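Side-chain contacts in uncharacterized protein (Cricetid herpesvirus 2, PDB 4ZKQ), which binds chemokines and probably serves the rodent gammaherpesvirus that encodes it as a decoy receptor for these host signals: residues 67-72 / 156-161; 92-97 / 102-107; 106-111 / 116-121. All coordinates share one frame; numbering follows the deposited sequence. Where two conformers were deposited one is given.

Contact 1: residues 67-72 / 156-161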
ATOM      1  N   GLU A  67      13.758  21.864 -10.860  1.00 25.29           N
ATOM      2  CA  GLU A  67      13.321  22.547 -12.084  1.00 27.10           C
ATOM      3  C   GLU A  67      12.158  21.894 -12.847  1.00 33.94           C
ATOM      4  O   GLU A  67      11.901  22.244 -14.002  1.00 28.64           O
ATOM      5  CB  GLU A  67      14.516  22.720 -13.032  1.00 47.24           C
ATOM      6  CG  GLU A  67      15.718  23.398 -12.365  1.00 56.38           C
ATOM      7  CD  GLU A  67      16.827  23.757 -13.340  1.00 72.82           C
ATOM      8  OE1 GLU A  67      16.587  23.729 -14.565  1.00 81.63           O
ATOM      9  OE2 GLU A  67      17.943  24.072 -12.876  1.00 83.07           O
ATOM     10  N   LYS A  68      11.439  20.976 -12.205  1.00 35.16           N
ATOM     11  CA  LYS A  68      10.187  20.457 -12.764  1.00 27.94           C
ATOM     12  C   LYS A  68       9.154  20.241 -11.667  1.00 24.56           C
ATOM     13  O   LYS A  68       9.505  20.070 -10.498  1.00 24.10           O
ATOM     14  CB  LYS A  68      10.404  19.134 -13.502  1.00 29.23           C
ATOM     15  CG  LYS A  68      11.287  19.212 -14.737  1.00 34.32           C
ATOM     16  CD  LYS A  68      11.347  17.854 -15.429  1.00 37.00           C
ATOM     17  CE  LYS A  68      12.385  17.812 -16.541  1.00 35.02           C
ATOM     18  NZ  LYS A  68      12.509  16.445 -17.141  1.00 28.86           N
ATOM     19  N   GLU A  69       7.880  20.259 -12.044  0.55 25.93           N
ATOM     20  CA  GLU A  69       6.809  19.918 -11.116  0.55 24.36           C
ATOM     21  C   GLU A  69       6.892  18.430 -10.806  0.55 23.72           C
ATOM     22  O   GLU A  69       6.891  17.605 -11.716  0.55 22.17           O
ATOM     23  CB  GLU A  69       5.450  20.276 -11.706  0.55 24.67           C
ATOM     24  CG  GLU A  69       5.118  21.754 -11.627  0.55 28.95           C
ATOM     25  CD  GLU A  69       4.311  22.094 -10.390  0.55 27.15           C
ATOM     26  OE1 GLU A  69       3.067  22.097 -10.487  0.55 35.75           O
ATOM     27  OE2 GLU A  69       4.914  22.350  -9.324  0.55 20.48           O
ATOM     28  N   THR A  70       6.970  18.101  -9.520  1.00 20.72           N
ATOM     29  CA  THR A  70       7.238  16.740  -9.076  1.00 21.88           C
ATOM     30  C   THR A  70       6.202  16.234  -8.076  1.00 22.20           C
ATOM     31  O   THR A  70       5.914  16.909  -7.086  1.00 20.11           O
ATOM     32  CB  THR A  70       8.628  16.660  -8.425  1.00 24.30           C
ATOM     33  OG1 THR A  70       9.607  17.183  -9.333  1.00 22.00           O
ATOM     34  CG2 THR A  70       8.978  15.222  -8.051  1.00 19.31           C
ATOM     35  N   ALA A  71       5.659  15.043  -8.338  1.00 18.86           N
ATOM     36  CA  ALA A  71       4.766  14.357  -7.403  1.00 17.23           C
ATOM     37  C   ALA A  71       5.438  13.083  -6.908  1.00 18.16           C
ATOM     38  O   ALA A  71       6.121  12.396  -7.668  1.00 19.06           O
ATOM     39  CB  ALA A  71       3.440  14.037  -8.061  1.00 16.92           C
ATOM     40  N   VAL A  72       5.250  12.788  -5.631  1.00 16.89           N
ATOM     41  CA  VAL A  72       5.844  11.619  -5.004  1.00 16.99           C
ATOM     42  C   VAL A  72       4.732  10.817  -4.353  1.00 19.80           C
ATOM     43  O   VAL A  72       4.145  11.246  -3.363  1.00 13.67           O
ATOM     44  CB  VAL A  72       6.905  12.010  -3.960  1.00 18.08           C
ATOM     45  CG1 VAL A  72       7.485  10.772  -3.287  1.00 17.63           C
ATOM     46  CG2 VAL A  72       8.016  12.829  -4.621  1.00 19.54           C
ATOM     47  N   ASP A 156       2.785  24.983 -15.810  1.00 29.77           N
ATOM     48  CA  ASP A 156       1.451  24.488 -16.149  1.00 31.94           C
ATOM     49  C   ASP A 156       1.417  22.982 -16.427  1.00 38.52           C
ATOM     50  O   ASP A 156       0.355  22.431 -16.718  1.00 30.64           O
ATOM     51  CB  ASP A 156       0.910  25.239 -17.370  1.00 42.72           C
ATOM     52  CG  ASP A 156       0.656  26.708 -17.089  1.00 57.93           C
ATOM     53  OD1 ASP A 156       0.147  27.028 -15.994  1.00 58.55           O
ATOM     54  OD2 ASP A 156       0.968  27.542 -17.963  1.00 72.61           O
ATOM     55  N   GLY A 157       2.573  22.330 -16.348  1.00 31.44           N
ATOM     56  CA  GLY A 157       2.666  20.905 -16.625  1.00 39.94           C
ATOM     57  C   GLY A 157       1.737  20.059 -15.771  1.00 26.32           C
ATOM     58  O   GLY A 157       1.071  19.154 -16.274  1.00 23.66           O
ATOM     59  N   HIS A 158       1.685  20.359 -14.477  1.00 25.53           N
ATOM     60  CA  HIS A 158       0.844  19.610 -13.548  1.00 34.38           C
ATOM     61  C   HIS A 158      -0.628  19.589 -13.963  1.00 33.89           C
ATOM     62  O   HIS A 158      -1.366  18.666 -13.613  1.00 28.46           O
ATOM     63  CB  HIS A 158       0.967  20.196 -12.145  1.00 33.46           C
ATOM     64  CG  HIS A 158       0.310  21.531 -11.990  1.00 37.31           C
ATOM     65  ND1 HIS A 158       0.880  22.699 -12.450  1.00 42.76           N
ATOM     66  CD2 HIS A 158      -0.870  21.882 -11.429  1.00 43.85           C
ATOM     67  CE1 HIS A 158       0.076  23.714 -12.179  1.00 41.61           C
ATOM     68  NE2 HIS A 158      -0.991  23.247 -11.560  1.00 47.52           N
ATOM     69  N   LEU A 159      -1.052  20.601 -14.714  1.00 31.18           N
ATOM     70  CA  LEU A 159      -2.453  20.716 -15.113  1.00 30.41           C
ATOM     71  C   LEU A 159      -2.860  19.678 -16.152  1.00 28.10           C
ATOM     72  O   LEU A 159      -4.044  19.527 -16.437  1.00 26.39           O
ATOM     73  CB  LEU A 159      -2.742  22.115 -15.667  1.00 31.88           C
ATOM     74  CG  LEU A 159      -2.560  23.292 -14.708  1.00 36.67           C
ATOM     75  CD1 LEU A 159      -2.772  24.597 -15.448  1.00 41.04           C
ATOM     76  CD2 LEU A 159      -3.518  23.191 -13.532  1.00 37.85           C
ATOM     77  N   CYS A 160      -1.889  18.974 -16.725  1.00 24.70           N
ATOM     78  CA  CYS A 160      -2.192  17.955 -17.730  1.00 24.09           C
ATOM     79  C   CYS A 160      -2.522  16.594 -17.094  1.00 21.18           C
ATOM     80  O   CYS A 160      -3.073  15.716 -17.754  1.00 23.69           O
ATOM     81  CB  CYS A 160      -1.021  17.805 -18.703  1.00 29.82           C
ATOM     82  SG  CYS A 160      -0.525  19.355 -19.530  1.00 30.77           S
ATOM     83  N   ILE A 161      -2.187  16.424 -15.819  1.00 20.24           N
ATOM     84  CA  ILE A 161      -2.445  15.156 -15.136  1.00 21.90           C
ATOM     85  C   ILE A 161      -3.656  15.295 -14.214  1.00 17.53           C
ATOM     86  O   ILE A 161      -3.550  15.848 -13.127  1.00 21.46           O
ATOM     87  CB  ILE A 161      -1.215  14.695 -14.332  1.00 18.21           C
ATOM     88  CG1 ILE A 161       0.018  14.633 -15.244  1.00 22.29           C
ATOM     89  CG2 ILE A 161      -1.472  13.323 -13.709  1.00 20.32           C
ATOM     90  CD1 ILE A 161       1.326  14.692 -14.502  1.00 26.56           C
TER
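Glu69 and His158 carry this surface contact, in which the beginning of strand 68-74 faces the short 3-10 turn ahead of strand 161-169. The backbones stay well apart, with 6.4 Å between the CA atoms of Glu69 and His158, and the two segments together bury just 104 Å². Both side chains leave the backbone toward the opposite segment. The Glu69 chain is bent rather than extended (chi2 -94°), which brings its carboxylate round to the imidazole. On the other side, the chi1 of His158 is 71°, and this sets CG between its own backbone N and carbonyl carbon with the ring turned toward the strand. Glu69 OE1 then comes to 3.0 Å from His158 ND1 and 3.2 Å from His158 CG. The oxygen is nearly as close to the carbon as to the nitrogen and approaches the ring obliquely, and the carboxylate and imidazole planes stand 85° apart. The N-H direction fits poorly, and the pair is not a hydrogen bond. Leu159 CG lies 3.5 Å above one face of the His158 ring, near its rim. The turn itself is held by backbone bonds from Leu159 N to Asp156 O and from Cys160 N to Gly157 O, while Phe62 touches both Glu69 and His158 and Cys160 is disulfide-bonded to Cys96. Glu69 was modelled in two conformers, and the approach just described belongs to one of them and remains doubtful as a fixed interaction. The chemistry implies a loose polar approach: if the imidazole were protonated, attraction to the carboxylate would probably favour it, but without a directed hydrogen bond the geometry gives little evidence of a firm link between strand and turn.

Contact 2: residues 92-97 / 102-107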
ATOM      1  N   GLY A  92      -2.185   6.941 -15.277  1.00 16.56           N
ATOM      2  CA  GLY A  92      -2.550   8.338 -15.140  1.00 13.15           C
ATOM      3  C   GLY A  92      -3.345   8.836 -16.319  1.00 17.28           C
ATOM      4  O   GLY A  92      -3.183   8.353 -17.441  1.00 17.57           O
ATOM      5  N   LYS A  93      -4.220   9.796 -16.055  1.00 19.23           N
ATOM      6  CA  LYS A  93      -5.005  10.421 -17.107  1.00 24.10           C
ATOM      7  C   LYS A  93      -4.330  11.706 -17.561  1.00 22.55           C
ATOM      8  O   LYS A  93      -4.026  12.577 -16.747  1.00 22.80           O
ATOM      9  CB  LYS A  93      -6.427  10.709 -16.633  1.00 26.69           C
ATOM     10  CG  LYS A  93      -7.226  11.495 -17.650  1.00 43.89           C
ATOM     11  CD  LYS A  93      -8.694  11.143 -17.613  1.00 48.55           C
ATOM     12  CE  LYS A  93      -9.472  11.970 -18.616  1.00 56.95           C
ATOM     13  NZ  LYS A  93      -9.392  13.426 -18.307  1.00 59.11           N
ATOM     14  N   TRP A  94      -4.098  11.803 -18.869  1.00 18.48           N
ATOM     15  CA  TRP A  94      -3.402  12.934 -19.471  1.00 23.70           C
ATOM     16  C   TRP A  94      -4.380  13.774 -20.284  1.00 26.00           C
ATOM     17  O   TRP A  94      -5.004  13.278 -21.213  1.00 23.60           O
ATOM     18  CB  TRP A  94      -2.262  12.444 -20.366  1.00 19.62           C
ATOM     19  CG  TRP A  94      -1.456  13.544 -20.986  1.00 21.67           C
ATOM     20  CD1 TRP A  94      -1.616  14.079 -22.233  1.00 24.25           C
ATOM     21  CD2 TRP A  94      -0.358  14.246 -20.387  1.00 20.55           C
ATOM     22  NE1 TRP A  94      -0.685  15.068 -22.447  1.00 28.59           N
ATOM     23  CE2 TRP A  94       0.098  15.190 -21.329  1.00 25.20           C
ATOM     24  CE3 TRP A  94       0.283  14.165 -19.149  1.00 20.47           C
ATOM     25  CZ2 TRP A  94       1.165  16.047 -21.069  1.00 34.11           C
ATOM     26  CZ3 TRP A  94       1.343  15.015 -18.891  1.00 24.29           C
ATOM     27  CH2 TRP A  94       1.773  15.947 -19.848  1.00 23.79           C
ATOM     28  N   GLU A  95      -4.526  15.040 -19.916  1.00 27.68           N
ATOM     29  CA  GLU A  95      -5.385  15.947 -20.671  1.00 37.23           C
ATOM     30  C   GLU A  95      -4.986  17.375 -20.357  1.00 31.32           C
ATOM     31  O   GLU A  95      -5.296  17.901 -19.292  1.00 30.29           O
ATOM     32  CB  GLU A  95      -6.862  15.707 -20.347  1.00 40.52           C
ATOM     33  CG  GLU A  95      -7.821  16.529 -21.199  1.00 52.70           C
ATOM     34  CD  GLU A  95      -9.254  16.019 -21.147  1.00 56.80           C
ATOM     35  OE1 GLU A  95      -9.509  14.992 -20.483  1.00 63.71           O
ATOM     36  OE2 GLU A  95     -10.128  16.648 -21.780  1.00 68.45           O
ATOM     37  N   CYS A  96      -4.251  17.978 -21.283  1.00 33.56           N
ATOM     38  CA  CYS A  96      -3.759  19.335 -21.117  1.00 40.48           C
ATOM     39  C   CYS A  96      -4.843  20.345 -21.469  1.00 37.59           C
ATOM     40  O   CYS A  96      -5.498  20.202 -22.503  1.00 46.99           O
ATOM     41  CB  CYS A  96      -2.539  19.568 -22.002  1.00 43.51           C
ATOM     42  SG  CYS A  96      -1.025  18.799 -21.416  1.00 38.18           S
ATOM     43  N   PRO A  97      -5.046  21.363 -20.615  1.00 37.41           N
ATOM     44  CA  PRO A  97      -5.880  22.497 -21.032  1.00 57.06           C
ATOM     45  C   PRO A  97      -5.452  23.068 -22.386  1.00 58.82           C
ATOM     46  O   PRO A  97      -4.320  22.848 -22.821  1.00 62.38           O
ATOM     47  CB  PRO A  97      -5.661  23.520 -19.915  1.00 46.10           C
ATOM     48  CG  PRO A  97      -5.348  22.708 -18.712  1.00 46.88           C
ATOM     49  CD  PRO A  97      -4.696  21.433 -19.183  1.00 41.91           C
ATOM     50  N   VAL A 102       2.198  21.536 -23.396  1.00 51.91           N
ATOM     51  CA  VAL A 102       3.079  20.500 -22.878  1.00 44.76           C
ATOM     52  C   VAL A 102       2.832  19.229 -23.668  1.00 33.17           C
ATOM     53  O   VAL A 102       1.687  18.835 -23.892  1.00 38.52           O
ATOM     54  CB  VAL A 102       2.856  20.258 -21.369  1.00 45.40           C
ATOM     55  CG1 VAL A 102       3.714  19.107 -20.869  1.00 37.13           C
ATOM     56  CG2 VAL A 102       3.176  21.518 -20.586  1.00 40.00           C
ATOM     57  N   ASN A 103       3.917  18.605 -24.112  1.00 37.33           N
ATOM     58  CA  ASN A 103       3.831  17.383 -24.897  1.00 41.10           C
ATOM     59  C   ASN A 103       3.857  16.169 -23.978  1.00 30.41           C
ATOM     60  O   ASN A 103       4.412  16.229 -22.882  1.00 29.05           O
ATOM     61  CB  ASN A 103       4.984  17.306 -25.906  1.00 41.58           C
ATOM     62  CG  ASN A 103       4.941  18.425 -26.934  1.00 58.47           C
ATOM     63  OD1 ASN A 103       3.895  18.708 -27.519  1.00 50.18           O
ATOM     64  ND2 ASN A 103       6.083  19.069 -27.157  1.00 52.75           N
ATOM     65  N   GLU A 104       3.257  15.074 -24.432  1.00 30.67           N
ATOM     66  CA  GLU A 104       3.288  13.812 -23.699  1.00 32.50           C
ATOM     67  C   GLU A 104       4.724  13.412 -23.370  1.00 33.34           C
ATOM     68  O   GLU A 104       4.989  12.823 -22.323  1.00 25.78           O
ATOM     69  CB  GLU A 104       2.603  12.705 -24.510  1.00 27.10           C
ATOM     70  CG  GLU A 104       1.123  12.947 -24.748  1.00 28.53           C
ATOM     71  CD  GLU A 104       0.457  11.858 -25.569  1.00 28.02           C
ATOM     72  OE1 GLU A 104       1.161  11.043 -26.206  1.00 32.42           O
ATOM     73  OE2 GLU A 104      -0.790  11.820 -25.573  1.00 32.01           O
ATOM     74  N   SER A 105       5.647  13.761 -24.260  1.00 28.71           N
ATOM     75  CA  SER A 105       7.052  13.396 -24.104  1.00 30.18           C
ATOM     76  C   SER A 105       7.755  14.197 -23.018  1.00 24.72           C
ATOM     77  O   SER A 105       8.874  13.870 -22.631  1.00 24.94           O
ATOM     78  CB  SER A 105       7.789  13.583 -25.430  1.00 41.46           C
ATOM     79  OG  SER A 105       7.240  12.741 -26.427  1.00 46.85           O
ATOM     80  N   ASP A 106       7.109  15.251 -22.532  1.00 23.96           N
ATOM     81  CA  ASP A 106       7.666  16.043 -21.440  1.00 24.29           C
ATOM     82  C   ASP A 106       7.440  15.394 -20.076  1.00 21.69           C
ATOM     83  O   ASP A 106       8.042  15.801 -19.082  1.00 24.54           O
ATOM     84  CB  ASP A 106       7.056  17.445 -21.443  1.00 29.09           C
ATOM     85  CG  ASP A 106       7.524  18.283 -22.615  1.00 35.42           C
ATOM     86  OD1 ASP A 106       8.726  18.221 -22.951  1.00 29.47           O
ATOM     87  OD2 ASP A 106       6.687  18.998 -23.201  1.00 37.38           O
ATOM     88  N   LEU A 107       6.554  14.402 -20.028  1.00 22.84           N
ATOM     89  CA  LEU A 107       6.277  13.676 -18.789  1.00 19.98           C
ATOM     90  C   LEU A 107       7.227  12.503 -18.623  1.00 17.43           C
ATOM     91  O   LEU A 107       7.365  11.684 -19.528  1.00 19.35           O
ATOM     92  CB  LEU A 107       4.833  13.164 -18.779  1.00 22.61           C
ATOM     93  CG  LEU A 107       4.436  12.198 -17.659  1.00 22.73           C
ATOM     94  CD1 LEU A 107       4.412  12.901 -16.305  1.00 19.52           C
ATOM     95  CD2 LEU A 107       3.087  11.555 -17.971  1.00 19.07           C
TER
HETATM   96  O   HOH W   1      -0.373  16.750 -24.702  1.00 35.55           O
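The indole of Trp94, at the end of strand 85-94, is the platform on which the loop leading to strand 108-111 folds back, with Val102, Glu104 and Leu107 touching it at different places. Trp94 CG is anti to the backbone N (chi1 -178°), which puts the indole beside the carbonyl carbon and lays its six-membered ring against Val102 and Leu107. Val102 CG1 meets the ring edge in its plane, 3.8 Å from Trp94 CH2. Glu104 CA lies 3.8 Å above one face of the Trp94 ring, toward the rim, and Glu104 CG comes obliquely to 3.6 Å from Trp94 NE1, with the carboxylate turned 83° from the indole and its OE2 paired with Arg134. Leu107 runs alongside in the opposite direction, its CB 4.0 Å from Trp94 CZ3. The indole N-H is satisfied by a water 2.8 Å from Trp94 NE1, which in turn donates to Val102 O and thereby bridges strand and loop. Nearby, Cys96 SG rests 4.1 Å from Val102 CB and is disulfide-bonded to Cys160. The loop holds its own shape through reciprocal bonds: Asn103 N donates to Asp106 OD2 over 2.9 Å, and Asp106 N binds Asn103 O. Phe121 adds an edge-to-face ring contact with Trp94. The arrangement is that of a 3-10 turn packed on a buried tryptophan in a disulfide-tied connection between the seven-stranded and the four-stranded sheet, which probably pack as a beta-sandwich.

Contact 3: residues 106-111 / 116-121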
ATOM      1  N   ASP A 106       7.109  15.251 -22.532  1.00 23.96           N
ATOM      2  CA  ASP A 106       7.666  16.043 -21.440  1.00 24.29           C
ATOM      3  C   ASP A 106       7.440  15.394 -20.076  1.00 21.69           C
ATOM      4  O   ASP A 106       8.042  15.801 -19.082  1.00 24.54           O
ATOM      5  CB  ASP A 106       7.056  17.445 -21.443  1.00 29.09           C
ATOM      6  CG  ASP A 106       7.524  18.283 -22.615  1.00 35.42           C
ATOM      7  OD1 ASP A 106       8.726  18.221 -22.951  1.00 29.47           O
ATOM      8  OD2 ASP A 106       6.687  18.998 -23.201  1.00 37.38           O
ATOM      9  N   LEU A 107       6.554  14.402 -20.028  1.00 22.84           N
ATOM     10  CA  LEU A 107       6.277  13.676 -18.789  1.00 19.98           C
ATOM     11  C   LEU A 107       7.227  12.503 -18.623  1.00 17.43           C
ATOM     12  O   LEU A 107       7.365  11.684 -19.528  1.00 19.35           O
ATOM     13  CB  LEU A 107       4.833  13.164 -18.779  1.00 22.61           C
ATOM     14  CG  LEU A 107       4.436  12.198 -17.659  1.00 22.73           C
ATOM     15  CD1 LEU A 107       4.412  12.901 -16.305  1.00 19.52           C
ATOM     16  CD2 LEU A 107       3.087  11.555 -17.971  1.00 19.07           C
ATOM     17  N   THR A 108       7.866  12.411 -17.461  1.00 18.65           N
ATOM     18  CA  THR A 108       8.608  11.210 -17.114  1.00 21.89           C
ATOM     19  C   THR A 108       8.190  10.694 -15.740  1.00 19.99           C
ATOM     20  O   THR A 108       7.661  11.435 -14.909  1.00 18.02           O
ATOM     21  CB  THR A 108      10.124  11.451 -17.128  1.00 22.66           C
ATOM     22  OG1 THR A 108      10.463  12.433 -16.143  1.00 21.58           O
ATOM     23  CG2 THR A 108      10.583  11.923 -18.517  1.00 23.41           C
ATOM     24  N   VAL A 109       8.426   9.408 -15.515  1.00 19.59           N
ATOM     25  CA  VAL A 109       8.148   8.801 -14.230  1.00 16.25           C
ATOM     26  C   VAL A 109       9.235   7.809 -13.910  1.00 17.12           C
ATOM     27  O   VAL A 109       9.893   7.288 -14.809  1.00 16.08           O
ATOM     28  CB  VAL A 109       6.776   8.077 -14.201  1.00 19.34           C
ATOM     29  CG1 VAL A 109       5.672   8.993 -14.666  1.00 18.47           C
ATOM     30  CG2 VAL A 109       6.795   6.815 -15.057  1.00 22.71           C
ATOM     31  N   PHE A 110       9.436   7.555 -12.626  1.00 17.63           N
ATOM     32  CA  PHE A 110      10.270   6.443 -12.221  1.00 20.37           C
ATOM     33  C   PHE A 110       9.746   5.833 -10.936  1.00 17.25           C
ATOM     34  O   PHE A 110       8.884   6.388 -10.256  1.00 16.51           O
ATOM     35  CB  PHE A 110      11.740   6.867 -12.066  1.00 17.70           C
ATOM     36  CG  PHE A 110      11.973   8.016 -11.121  1.00 14.74           C
ATOM     37  CD1 PHE A 110      11.821   9.323 -11.548  1.00 19.54           C
ATOM     38  CD2 PHE A 110      12.390   7.789  -9.823  1.00 14.70           C
ATOM     39  CE1 PHE A 110      12.054  10.380 -10.689  1.00 21.06           C
ATOM     40  CE2 PHE A 110      12.625   8.846  -8.957  1.00 18.37           C
ATOM     41  CZ  PHE A 110      12.460  10.140  -9.393  1.00 18.25           C
ATOM     42  N   GLY A 111      10.259   4.656 -10.629  1.00 14.37           N
ATOM     43  CA  GLY A 111       9.855   3.940  -9.441  1.00 12.18           C
ATOM     44  C   GLY A 111      10.817   2.804  -9.229  1.00 17.20           C
ATOM     45  O   GLY A 111      11.826   2.715  -9.925  1.00 16.93           O
ATOM     46  N   GLU A 116      13.930   6.468 -14.800  1.00 16.87           N
ATOM     47  CA  GLU A 116      13.192   7.609 -15.327  1.00 16.96           C
ATOM     48  C   GLU A 116      13.012   7.492 -16.828  1.00 19.27           C
ATOM     49  O   GLU A 116      13.969   7.294 -17.571  1.00 21.46           O
ATOM     50  CB  GLU A 116      13.893   8.929 -14.990  1.00 19.83           C
ATOM     51  CG  GLU A 116      13.118  10.129 -15.514  1.00 21.91           C
ATOM     52  CD  GLU A 116      13.813  11.451 -15.276  1.00 25.39           C
ATOM     53  OE1 GLU A 116      14.979  11.456 -14.816  1.00 19.44           O
ATOM     54  OE2 GLU A 116      13.181  12.483 -15.560  1.00 24.11           O
ATOM     55  N   HIS A 117      11.765   7.622 -17.269  1.00 16.19           N
ATOM     56  CA  HIS A 117      11.416   7.402 -18.663  1.00 15.28           C
ATOM     57  C   HIS A 117      10.092   8.073 -18.974  1.00 18.19           C
ATOM     58  O   HIS A 117       9.305   8.341 -18.075  1.00 18.49           O
ATOM     59  CB  HIS A 117      11.301   5.905 -18.954  1.00 16.60           C
ATOM     60  CG  HIS A 117      10.091   5.276 -18.339  1.00 13.66           C
ATOM     61  ND1 HIS A 117       9.991   5.011 -16.991  1.00 16.36           N
ATOM     62  CD2 HIS A 117       8.907   4.888 -18.883  1.00 16.29           C
ATOM     63  CE1 HIS A 117       8.810   4.475 -16.732  1.00 13.47           C
ATOM     64  NE2 HIS A 117       8.139   4.388 -17.865  1.00 15.71           N
ATOM     65  N   VAL A 118       9.845   8.325 -20.251  1.00 19.47           N
ATOM     66  CA  VAL A 118       8.527   8.743 -20.707  1.00 20.26           C
ATOM     67  C   VAL A 118       7.600   7.528 -20.673  1.00 18.45           C
ATOM     68  O   VAL A 118       7.852   6.554 -21.385  1.00 19.93           O
ATOM     69  CB  VAL A 118       8.576   9.319 -22.133  1.00 19.15           C
ATOM     70  CG1 VAL A 118       7.185   9.672 -22.630  1.00 20.44           C
ATOM     71  CG2 VAL A 118       9.485  10.536 -22.184  1.00 23.65           C
ATOM     72  N   PRO A 119       6.523   7.579 -19.861  1.00 15.75           N
ATOM     73  CA  PRO A 119       5.667   6.393 -19.733  1.00 14.42           C
ATOM     74  C   PRO A 119       4.994   6.048 -21.043  1.00 15.89           C
ATOM     75  O   PRO A 119       4.928   6.882 -21.946  1.00 17.77           O
ATOM     76  CB  PRO A 119       4.633   6.805 -18.676  1.00 16.05           C
ATOM     77  CG  PRO A 119       4.584   8.290 -18.745  1.00 18.14           C
ATOM     78  CD  PRO A 119       5.981   8.728 -19.110  1.00 18.42           C
ATOM     79  N   GLN A 120       4.514   4.818 -21.149  1.00 18.05           N
ATOM     80  CA  GLN A 120       3.824   4.376 -22.343  1.00 16.81           C
ATOM     81  C   GLN A 120       2.425   4.982 -22.368  1.00 22.57           C
ATOM     82  O   GLN A 120       1.715   4.936 -21.364  1.00 17.13           O
ATOM     83  CB  GLN A 120       3.759   2.859 -22.374  1.00 17.87           C
ATOM     84  CG  GLN A 120       3.152   2.298 -23.627  1.00 24.78           C
ATOM     85  CD  GLN A 120       3.299   0.801 -23.704  1.00 22.41           C
ATOM     86  OE1 GLN A 120       4.097   0.200 -22.979  1.00 18.35           O
ATOM     87  NE2 GLN A 120       2.521   0.183 -24.575  1.00 24.18           N
ATOM     88  N   PHE A 121       2.048   5.570 -23.501  1.00 20.45           N
ATOM     89  CA  PHE A 121       0.729   6.187 -23.651  1.00 18.45           C
ATOM     90  C   PHE A 121      -0.203   5.315 -24.475  1.00 24.64           C
ATOM     91  O   PHE A 121       0.228   4.628 -25.401  1.00 26.46           O
ATOM     92  CB  PHE A 121       0.838   7.565 -24.307  1.00 28.08           C
ATOM     93  CG  PHE A 121       1.212   8.665 -23.356  1.00 25.88           C
ATOM     94  CD1 PHE A 121       2.510   8.797 -22.907  1.00 23.76           C
ATOM     95  CD2 PHE A 121       0.263   9.574 -22.918  1.00 24.45           C
ATOM     96  CE1 PHE A 121       2.859   9.806 -22.037  1.00 24.07           C
ATOM     97  CE2 PHE A 121       0.604  10.585 -22.048  1.00 23.56           C
ATOM     98  CZ  PHE A 121       1.907  10.702 -21.607  1.00 22.75           C
TER
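Val109 and His117 form an antiparallel hydrogen-bonded pair, their CA atoms 5.7 Å apart, although the touching segments run 126° apart overall rather than fully opposed. Val109 N donates to His117 O over 2.9 Å, and His117 N donates back to Val109 O over 3.1 Å. Weaker CA-H...O contacts extend the pairing. Leu107 O receives one of these from Val118 CA at 3.4 Å; this buried carbonyl has no conventional polar partner. Among the side chains, a hydrogen bond runs from Thr108 OG1 to Glu116 OE2, 2.8 Å, where the hydroxyl meets the anti lone pair of the carboxylate. The chi1 of Thr108, 62°, places OG1 between its backbone N and carbonyl carbon, facing Glu116, which reaches it as an extended chain with CG trans to its backbone N (chi1 -179°). The other oxygen, OE1, accepts from Met259 N; each oxygen of the carboxylate thus has a donor, which should hinder its rotation. Beside it, Phe110 lays its CB and CD1 against the root of Glu116 obliquely. Val109 and His117 point to the same face of the pairing, and Val109 CG2 touches His117 CE1 at 3.5 Å, while His117 ND1 is bonded to Glu115 O. Farther along, Leu107 presents its CD2 branch to Pro119 CG at 3.7 Å and to Phe121 CZ at 3.9 Å, crossing the proline at about a right angle. Within the fold, Thr108 and Phe110 bond through their backbones to Arg151 and Val149 of strand 147-152, and Val109 packs on Leu90 of strand 85-94. Gln120 pairs with Phe137 of strand 132-143, which places the crossing where the chain passes from the four-stranded sheet to the edge strand 117-125 of the seven-stranded one.

Contact 1 is a surface approach of one carboxylate to one imidazole, whereas contacts 2 and 3 are partly buried: contact 2 rests on packing around the indole, while contact 3 combines a backbone pair and a side-chain hydrogen bond with apolar packing. The disulfide of Cys160 and Cys96 joins the first two, and Cys160 CB also packs on Trp94 CH2. Contacts 2 and 3 share Asp106 and Leu107, and meet again where Phe121 touches both Trp94 and Glu104. Along the chain, both are nested in the loop closed by contact 1. Directed polar bonds across the segments occur in contact 3, a water bridge in contact 2, and neither in contact 1.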